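Local coordinates for outer membrane protein (Tpn50) (Borrelia burgdorferi, PDB 3OON) that probably binds peptidoglycan through its OmpA-like C-terminal domain, which would tie the outer membrane to the cell wall, at residues N9-N14 and L52-T57; L38-L43 and N79-M84; R75-Y80 and R115-T120. All coordinates share one frame; numbering follows the deposited sequence. Where two conformers were deposited one is given.

Interaction 1: residues N9-N14 and L52-T57; sequences NNKGIN and LIEGHT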
# COMPACT_ATOMS: atom_id res chain seq x y z
N ASN A 9 -11.32 -2.12 3.65
CA ASN A 9 -12.68 -1.75 3.99
C ASN A 9 -13.63 -2.94 3.84
O ASN A 9 -13.18 -4.07 3.62
CB ASN A 9 -13.15 -0.49 3.23
CG ASN A 9 -13.18 -0.67 1.73
OD1 ASN A 9 -13.33 -1.77 1.22
ND2 ASN A 9 -13.06 0.44 1.00
N ASN A 10 -14.92 -2.69 4.01
CA ASN A 10 -15.93 -3.73 3.87
C ASN A 10 -16.02 -4.31 2.45
O ASN A 10 -16.51 -5.43 2.27
CB ASN A 10 -17.29 -3.19 4.31
CG ASN A 10 -17.60 -1.85 3.68
OD1 ASN A 10 -18.00 -1.78 2.53
ND2 ASN A 10 -17.41 -0.78 4.44
N LYS A 11 -15.54 -3.55 1.46
CA LYS A 11 -15.57 -3.96 0.04
C LYS A 11 -14.37 -4.81 -0.39
O LYS A 11 -14.45 -5.57 -1.35
CB LYS A 11 -15.65 -2.72 -0.86
CG LYS A 11 -16.84 -1.81 -0.60
CD LYS A 11 -16.66 -0.44 -1.27
CE LYS A 11 -17.01 -0.50 -2.75
NZ LYS A 11 -17.30 0.84 -3.31
N GLY A 12 -13.26 -4.65 0.33
CA GLY A 12 -12.01 -5.33 -0.01
C GLY A 12 -10.81 -4.52 0.41
O GLY A 12 -10.83 -3.82 1.43
N ILE A 13 -9.74 -4.61 -0.38
CA ILE A 13 -8.52 -3.88 -0.09
C ILE A 13 -8.48 -2.66 -1.01
O ILE A 13 -8.37 -2.80 -2.23
CB ILE A 13 -7.27 -4.77 -0.30
CG1 ILE A 13 -7.33 -6.02 0.59
CG2 ILE A 13 -6.00 -3.97 -0.03
CD1 ILE A 13 -6.25 -7.06 0.28
N ASN A 14 -8.56 -1.47 -0.42
CA ASN A 14 -8.54 -0.21 -1.16
C ASN A 14 -7.11 0.27 -1.44
O ASN A 14 -6.29 0.37 -0.52
CB ASN A 14 -9.31 0.87 -0.37
CG ASN A 14 -9.56 2.12 -1.17
OD1 ASN A 14 -10.55 2.23 -1.91
ND2 ASN A 14 -8.69 3.10 -1.01
N LEU A 52 -12.48 -2.91 -8.68
CA LEU A 52 -13.29 -1.74 -8.98
C LEU A 52 -12.35 -0.55 -9.11
O LEU A 52 -11.54 -0.31 -8.20
CB LEU A 52 -14.28 -1.50 -7.83
CG LEU A 52 -14.93 -0.11 -7.73
CD1 LEU A 52 -15.90 0.10 -8.88
CD2 LEU A 52 -15.67 -0.01 -6.40
N ILE A 53 -12.45 0.17 -10.23
CA ILE A 53 -11.60 1.32 -10.47
C ILE A 53 -12.48 2.55 -10.51
O ILE A 53 -13.43 2.62 -11.31
CB ILE A 53 -10.82 1.24 -11.80
CG1 ILE A 53 -10.09 -0.11 -11.92
CG2 ILE A 53 -9.85 2.43 -11.92
CD1 ILE A 53 -9.22 -0.23 -13.16
N GLU A 54 -12.18 3.52 -9.64
CA GLU A 54 -13.01 4.71 -9.47
C GLU A 54 -12.25 5.97 -9.83
O GLU A 54 -11.14 6.20 -9.32
CB GLU A 54 -13.52 4.80 -8.02
CG GLU A 54 -14.35 3.59 -7.60
CD GLU A 54 -14.80 3.68 -6.17
OE1 GLU A 54 -14.08 3.18 -5.27
OE2 GLU A 54 -15.89 4.25 -5.93
N GLY A 55 -12.82 6.76 -10.74
CA GLY A 55 -12.19 7.97 -11.26
C GLY A 55 -12.86 9.22 -10.72
O GLY A 55 -14.03 9.19 -10.29
N HIS A 56 -12.11 10.32 -10.75
CA HIS A 56 -12.57 11.58 -10.20
C HIS A 56 -12.11 12.76 -11.04
O HIS A 56 -11.06 12.73 -11.71
CB HIS A 56 -12.06 11.78 -8.76
CG HIS A 56 -12.45 10.68 -7.82
ND1 HIS A 56 -13.58 10.73 -7.04
CD2 HIS A 56 -11.85 9.50 -7.54
CE1 HIS A 56 -13.66 9.63 -6.32
NE2 HIS A 56 -12.62 8.87 -6.60
N THR A 57 -12.92 13.81 -11.01
CA THR A 57 -12.55 15.10 -11.55
C THR A 57 -12.58 16.10 -10.41
O THR A 57 -13.07 15.79 -9.32
CB THR A 57 -13.53 15.57 -12.64
OG1 THR A 57 -14.87 15.45 -12.15
CG2 THR A 57 -13.39 14.72 -13.89
O HOH W 1 -15.09 2.27 -2.97
O HOH W 2 -18.26 2.52 -5.43
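Lys11 NZ is joined to Glu54 by two separate water bridges. Water 1 lies 2.7 Å from Lys11 NZ and 2.7 Å from Glu54 OE1, accepting from the ammonium and donating to the carboxylate. Water 2 makes a second link, to the other oxygen, weak on the lysine side and 3.0 Å from Glu54 OE2. Lys11 NZ itself stays 4.4 Å from Glu54 OE1, too far for a salt bridge, so the waters carry the link; the opposite charges probably still attract. Glu54 OE2 has a direct partner too, the indole NE1 of Trp97, which fixes that end of the carboxylate.

The lysine arrives across Leu52, the two side chains running obliquely; bent at chi3, the chain brings Lys11 NZ to 3.6 Å and Lys11 CE to 3.9 Å from Leu52 CD2. A long aliphatic stem with a charged end suits such a place, passing a leucine methyl before reaching the waters that lead to the acid.

In the mixed sheet of this OmpA-like domain, strand 114-122 runs between strands 12-20 and 51-55, and the contact spans it on the face turned away from the helices. Leu52 and Glu54 point to this face, while Ile53, between them, packs on helix 63-83.

Lys11 sits in the tight turn joining strands 4-9 and 12-20. There Asn9 OD1 accepts from Lys11 N at 2.8 Å, an Asx turn in which the donor stands 43° out of the carbonyl plane, and it takes a weaker bond from Gly12 N. Gly12 has phi 150° and psi -146°, angles at which a CB would press on the carbonyl O of Lys11; glycine is therefore suited here. The hairpin closes with Asn9 N bonded to Gly12 O at 2.8 Å.

Interaction 2: residues L38-L43 and N79-M84; sequences LIAKLL and NYLIKM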
# COMPACT_ATOMS: atom_id res chain seq x y z
N LEU A 38 3.63 -0.87 -10.46
CA LEU A 38 3.63 -1.29 -9.07
C LEU A 38 2.25 -1.78 -8.64
O LEU A 38 2.12 -2.84 -8.01
CB LEU A 38 4.12 -0.16 -8.14
CG LEU A 38 4.03 -0.47 -6.64
CD1 LEU A 38 4.80 -1.75 -6.25
CD2 LEU A 38 4.53 0.72 -5.84
N ILE A 39 1.21 -1.02 -8.99
CA ILE A 39 -0.16 -1.48 -8.77
C ILE A 39 -0.36 -2.87 -9.41
O ILE A 39 -0.93 -3.77 -8.79
CB ILE A 39 -1.19 -0.46 -9.29
CG1 ILE A 39 -1.13 0.82 -8.44
CG2 ILE A 39 -2.60 -1.03 -9.27
CD1 ILE A 39 -1.63 2.06 -9.16
N ALA A 40 0.13 -3.03 -10.64
CA ALA A 40 0.02 -4.29 -11.38
C ALA A 40 0.70 -5.45 -10.65
O ALA A 40 0.19 -6.58 -10.65
CB ALA A 40 0.57 -4.12 -12.80
N LYS A 41 1.83 -5.17 -10.01
CA LYS A 41 2.55 -6.16 -9.22
C LYS A 41 1.71 -6.67 -8.05
O LYS A 41 1.73 -7.86 -7.74
CB LYS A 41 3.88 -5.60 -8.72
CG LYS A 41 5.10 -6.23 -9.36
CD LYS A 41 6.30 -6.08 -8.44
CE LYS A 41 7.26 -7.27 -8.56
NZ LYS A 41 8.54 -6.98 -7.87
N LEU A 42 0.97 -5.77 -7.40
CA LEU A 42 0.07 -6.18 -6.33
C LEU A 42 -1.12 -6.97 -6.87
O LEU A 42 -1.46 -8.01 -6.32
CB LEU A 42 -0.43 -4.96 -5.55
CG LEU A 42 0.65 -4.15 -4.85
CD1 LEU A 42 0.04 -2.91 -4.23
CD2 LEU A 42 1.36 -5.00 -3.78
N LEU A 43 -1.74 -6.46 -7.94
CA LEU A 43 -2.96 -7.07 -8.49
C LEU A 43 -2.71 -8.47 -9.04
O LEU A 43 -3.56 -9.35 -8.90
CB LEU A 43 -3.60 -6.19 -9.56
CG LEU A 43 -4.08 -4.78 -9.18
CD1 LEU A 43 -4.71 -4.14 -10.39
CD2 LEU A 43 -5.06 -4.77 -8.00
N ASN A 79 -7.47 -0.07 -18.81
CA ASN A 79 -6.97 -0.49 -20.12
C ASN A 79 -5.50 -0.88 -20.09
O ASN A 79 -5.09 -1.83 -20.76
CB ASN A 79 -7.20 0.59 -21.17
CG ASN A 79 -8.66 0.69 -21.61
OD1 ASN A 79 -9.46 -0.20 -21.35
ND2 ASN A 79 -8.99 1.79 -22.27
N TYR A 80 -4.71 -0.15 -19.31
CA TYR A 80 -3.29 -0.44 -19.16
C TYR A 80 -3.09 -1.77 -18.43
O TYR A 80 -2.26 -2.59 -18.85
CB TYR A 80 -2.55 0.70 -18.46
CG TYR A 80 -1.06 0.46 -18.33
CD1 TYR A 80 -0.23 0.54 -19.45
CD2 TYR A 80 -0.49 0.13 -17.11
CE1 TYR A 80 1.14 0.30 -19.34
CE2 TYR A 80 0.87 -0.10 -16.99
CZ TYR A 80 1.68 -0.01 -18.10
OH TYR A 80 3.03 -0.23 -17.99
N LEU A 81 -3.86 -1.97 -17.37
CA LEU A 81 -3.86 -3.24 -16.63
C LEU A 81 -4.26 -4.44 -17.50
O LEU A 81 -3.71 -5.53 -17.34
CB LEU A 81 -4.73 -3.16 -15.38
CG LEU A 81 -4.34 -2.12 -14.32
CD1 LEU A 81 -5.39 -2.09 -13.22
CD2 LEU A 81 -2.95 -2.41 -13.72
N ILE A 82 -5.23 -4.23 -18.40
CA ILE A 82 -5.61 -5.23 -19.40
C ILE A 82 -4.41 -5.54 -20.28
O ILE A 82 -4.03 -6.70 -20.45
CB ILE A 82 -6.74 -4.72 -20.32
CG1 ILE A 82 -7.99 -4.37 -19.51
CG2 ILE A 82 -7.07 -5.75 -21.39
CD1 ILE A 82 -8.55 -5.51 -18.77
N LYS A 83 -3.82 -4.48 -20.82
CA LYS A 83 -2.68 -4.57 -21.74
C LYS A 83 -1.48 -5.28 -21.10
O LYS A 83 -0.76 -6.04 -21.77
CB LYS A 83 -2.30 -3.16 -22.22
CG LYS A 83 -1.20 -3.09 -23.29
CD LYS A 83 -0.79 -1.64 -23.51
CE LYS A 83 0.30 -1.49 -24.55
NZ LYS A 83 0.53 -0.04 -24.82
N MSE A 84 -1.28 -5.05 -19.80
CA MSE A 84 -0.22 -5.70 -19.03
C MSE A 84 -0.57 -7.14 -18.65
O MSE A 84 0.24 -7.83 -18.02
CB MSE A 84 0.11 -4.90 -17.77
CG MSE A 84 0.72 -3.51 -18.01
SE MSE A 84 2.54 -3.50 -18.72
CE MSE A 84 2.16 -3.43 -20.64
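The ring of Tyr80 leans from helix 63-83 toward helix 33-45, with CG of Met84, a selenomethionine here, 3.5 Å above one face and offset toward the rim. The ring also meets that of Tyr33, the planes about 45° apart, and touches Ile36, while its hydroxyl is hydrogen-bonded to Asp37. With CG anti to the backbone N (chi1 -178°), the ring is carried out to this partner helix, where a tyrosine can offer both an apolar surface and a polar end.

The two helices lie side by side on one face of the sheet, the two-layer alpha/beta arrangement of OmpA-like domains. Between 38-43 and 79-84 the touching side chains are all apolar, and no hydrogen bond crosses. The backbones come nearest at Ala40 and Leu81, whose CA atoms are 6.6 Å apart. So close an approach suits alanine, because its lone CB takes little room, meeting Leu81 CD2 at 4.0 Å.

Leu43, one turn further along the helix, supplies the larger partner. On both helices the leucine has CG anti to its own carbonyl carbon (chi1 about -61°), and the two side chains cross at about a right angle. Leu43 is not confined to the helix pair, since it also packs on Leu15 and Ile121 of the sheet beneath, and Ile39 similarly rests on Phe17, so that both join helix 33-45 to the sheet. On another side of helix 33-45, Leu42 packs against Phe46 of the second subunit, and Leu38 against Glu7 of that subunit.

Leu81 spreads its methyls between two partners: CD2 goes to Ala40 and lies 4.1 Å from Leu43 CD1, whereas CD1 meets the same Leu43 CD1 more tightly, at 3.6 Å.

Interaction 3: residues R75-Y80 and R115-T120; sequences RAIGNY and RRVEIT. With SO4 (sulfate ion), chain B.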
# COMPACT_ATOMS: atom_id res chain seq x y z
N ARG A 75 -11.09 4.12 -16.86
CA ARG A 75 -10.89 3.23 -18.02
C ARG A 75 -9.47 3.27 -18.58
O ARG A 75 -8.94 2.23 -18.98
CB ARG A 75 -11.93 3.51 -19.10
CG ARG A 75 -13.26 2.89 -18.76
CD ARG A 75 -14.31 3.04 -19.84
NE ARG A 75 -15.57 2.46 -19.37
CZ ARG A 75 -15.90 1.18 -19.47
NH1 ARG A 75 -15.08 0.30 -20.06
NH2 ARG A 75 -17.07 0.77 -18.99
N ALA A 76 -8.84 4.44 -18.61
CA ALA A 76 -7.44 4.57 -19.04
C ALA A 76 -6.52 3.69 -18.17
O ALA A 76 -5.64 3.00 -18.69
CB ALA A 76 -7.00 6.03 -18.99
N ILE A 77 -6.75 3.71 -16.85
CA ILE A 77 -5.98 2.89 -15.90
C ILE A 77 -6.26 1.40 -16.13
O ILE A 77 -5.33 0.59 -16.25
CB ILE A 77 -6.28 3.27 -14.42
CG1 ILE A 77 -6.00 4.76 -14.16
CG2 ILE A 77 -5.51 2.36 -13.45
CD1 ILE A 77 -4.57 5.18 -14.24
N GLY A 78 -7.55 1.06 -16.21
CA GLY A 78 -7.98 -0.32 -16.45
C GLY A 78 -7.42 -0.87 -17.75
O GLY A 78 -6.94 -2.02 -17.78
N ASN A 79 -7.47 -0.07 -18.81
CA ASN A 79 -6.97 -0.49 -20.12
C ASN A 79 -5.50 -0.88 -20.09
O ASN A 79 -5.09 -1.83 -20.76
CB ASN A 79 -7.20 0.59 -21.17
CG ASN A 79 -8.66 0.69 -21.61
OD1 ASN A 79 -9.46 -0.20 -21.35
ND2 ASN A 79 -8.99 1.79 -22.27
N TYR A 80 -4.71 -0.15 -19.31
CA TYR A 80 -3.29 -0.44 -19.16
C TYR A 80 -3.09 -1.77 -18.43
O TYR A 80 -2.26 -2.59 -18.85
CB TYR A 80 -2.55 0.70 -18.46
CG TYR A 80 -1.06 0.46 -18.33
CD1 TYR A 80 -0.23 0.54 -19.45
CD2 TYR A 80 -0.49 0.13 -17.11
CE1 TYR A 80 1.14 0.30 -19.34
CE2 TYR A 80 0.87 -0.10 -16.99
CZ TYR A 80 1.68 -0.01 -18.10
OH TYR A 80 3.03 -0.23 -17.99
N ARG A 115 -4.66 13.67 -10.05
CA ARG A 115 -6.06 13.38 -9.75
C ARG A 115 -6.19 12.04 -9.04
O ARG A 115 -5.44 11.09 -9.30
CB ARG A 115 -6.89 13.37 -11.04
CG ARG A 115 -6.99 14.71 -11.76
CD ARG A 115 -7.71 15.73 -10.91
NE ARG A 115 -7.79 17.03 -11.57
CZ ARG A 115 -6.87 17.99 -11.47
NH1 ARG A 115 -5.76 17.81 -10.76
NH2 ARG A 115 -7.04 19.14 -12.12
N ARG A 116 -7.17 11.97 -8.14
CA ARG A 116 -7.39 10.81 -7.30
C ARG A 116 -7.96 9.65 -8.12
O ARG A 116 -8.89 9.83 -8.92
CB ARG A 116 -8.35 11.16 -6.16
CG ARG A 116 -7.80 12.17 -5.14
CD ARG A 116 -8.85 12.54 -4.10
NE ARG A 116 -9.71 11.40 -3.78
CZ ARG A 116 -11.02 11.33 -4.02
NH1 ARG A 116 -11.67 12.36 -4.56
NH2 ARG A 116 -11.68 10.23 -3.70
N VAL A 117 -7.39 8.47 -7.91
CA VAL A 117 -7.91 7.22 -8.44
C VAL A 117 -7.90 6.24 -7.29
O VAL A 117 -6.99 6.26 -6.44
CB VAL A 117 -7.07 6.63 -9.62
CG1 VAL A 117 -7.75 5.39 -10.21
CG2 VAL A 117 -6.87 7.64 -10.72
N GLU A 118 -8.91 5.39 -7.23
CA GLU A 118 -8.92 4.33 -6.26
C GLU A 118 -9.12 3.05 -7.04
O GLU A 118 -9.85 3.04 -8.04
CB GLU A 118 -10.04 4.50 -5.24
CG GLU A 118 -9.86 5.67 -4.29
CD GLU A 118 -10.56 6.92 -4.78
OE1 GLU A 118 -11.74 6.80 -5.22
OE2 GLU A 118 -9.94 8.00 -4.73
N ILE A 119 -8.46 2.00 -6.58
CA ILE A 119 -8.70 0.66 -7.07
C ILE A 119 -8.95 -0.22 -5.85
O ILE A 119 -8.15 -0.24 -4.91
CB ILE A 119 -7.52 0.12 -7.87
CG1 ILE A 119 -7.30 0.94 -9.14
CG2 ILE A 119 -7.75 -1.35 -8.22
CD1 ILE A 119 -6.06 0.53 -9.95
N THR A 120 -10.07 -0.93 -5.85
CA THR A 120 -10.38 -1.85 -4.76
C THR A 120 -10.25 -3.30 -5.22
O THR A 120 -10.87 -3.70 -6.20
CB THR A 120 -11.78 -1.57 -4.19
OG1 THR A 120 -11.85 -0.21 -3.75
CG2 THR A 120 -12.08 -2.49 -3.00
S SO4 B . -10.48 18.08 -13.85
O1 SO4 B . -9.62 19.22 -13.54
O2 SO4 B . -10.23 17.00 -12.90
O3 SO4 B . -11.86 18.52 -13.74
O4 SO4 B . -10.21 17.64 -15.21
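Ile77 points its CB from helix 63-83 toward Val117 and Ile119 of strand 114-122, and forks there. CG2, anti to the backbone N, meets Ile119 CD1 at 4.0 Å, the two isoleucines crossing obliquely. CG1, on the other branch, makes a looser contact of 4.4 Å with Val117 CG1. The side chain as a whole also packs on Ile19, Ile28 and Ile36. A beta-branched residue suits this position, since its two arms reach two strand residues at once.

Val117 and Ile119 face the helices and fill the core of the alpha/beta sandwich. Arg116 and Glu118 lie on the other face of the strand, where Arg116 NH2 and Glu118 OE2 form a salt bridge of 3.0 Å.

Arg115 extends beyond the apolar patch, its chain bent at chi2, to a sulfate probably acquired from the crystallisation liquor. Its NE donates to sulfate O2 at 2.8 Å and its NH2 to sulfate O1 at 2.9 Å, the latter nearly straight at 168°. The sulfur lies in the guanidinium plane, so the anion is gripped side-on by two N-H groups. Arg115 NH1 is bonded to Ala112 O, which should help hold the plane's rotation.

Arg73 and the backbone N atoms of Glu58 and Gln59 complete the sulfate site. Two arginines and two backbone N-H groups make this a site that can hold an anion, consistent with its being where OmpA-family relatives bind a carboxylate of peptidoglycan.

Strand 114-122, central in the sheet, connects all three contacts. Its Ile119 CD1 packs 4.2 Å from Leu81 CD1, so interactions 2 and 3, which share Asn79 and Tyr80 of helix 63-83, form one continuous core with centres about 10 Å apart. Interaction 1 lies on the opposite face of the sheet but borders the same strand: Leu52 O is 2.8 Å from Thr120 N, and His56 NE2 is 2.6 Å from Glu118 OE1, probably hydrogen-bonded. Ile53 CD1, 4.3 Å from Leu81 CD1, joins interaction 1 to interaction 2. Just past His56, Glu58 and Gln59 help form the sulfate site of interaction 3.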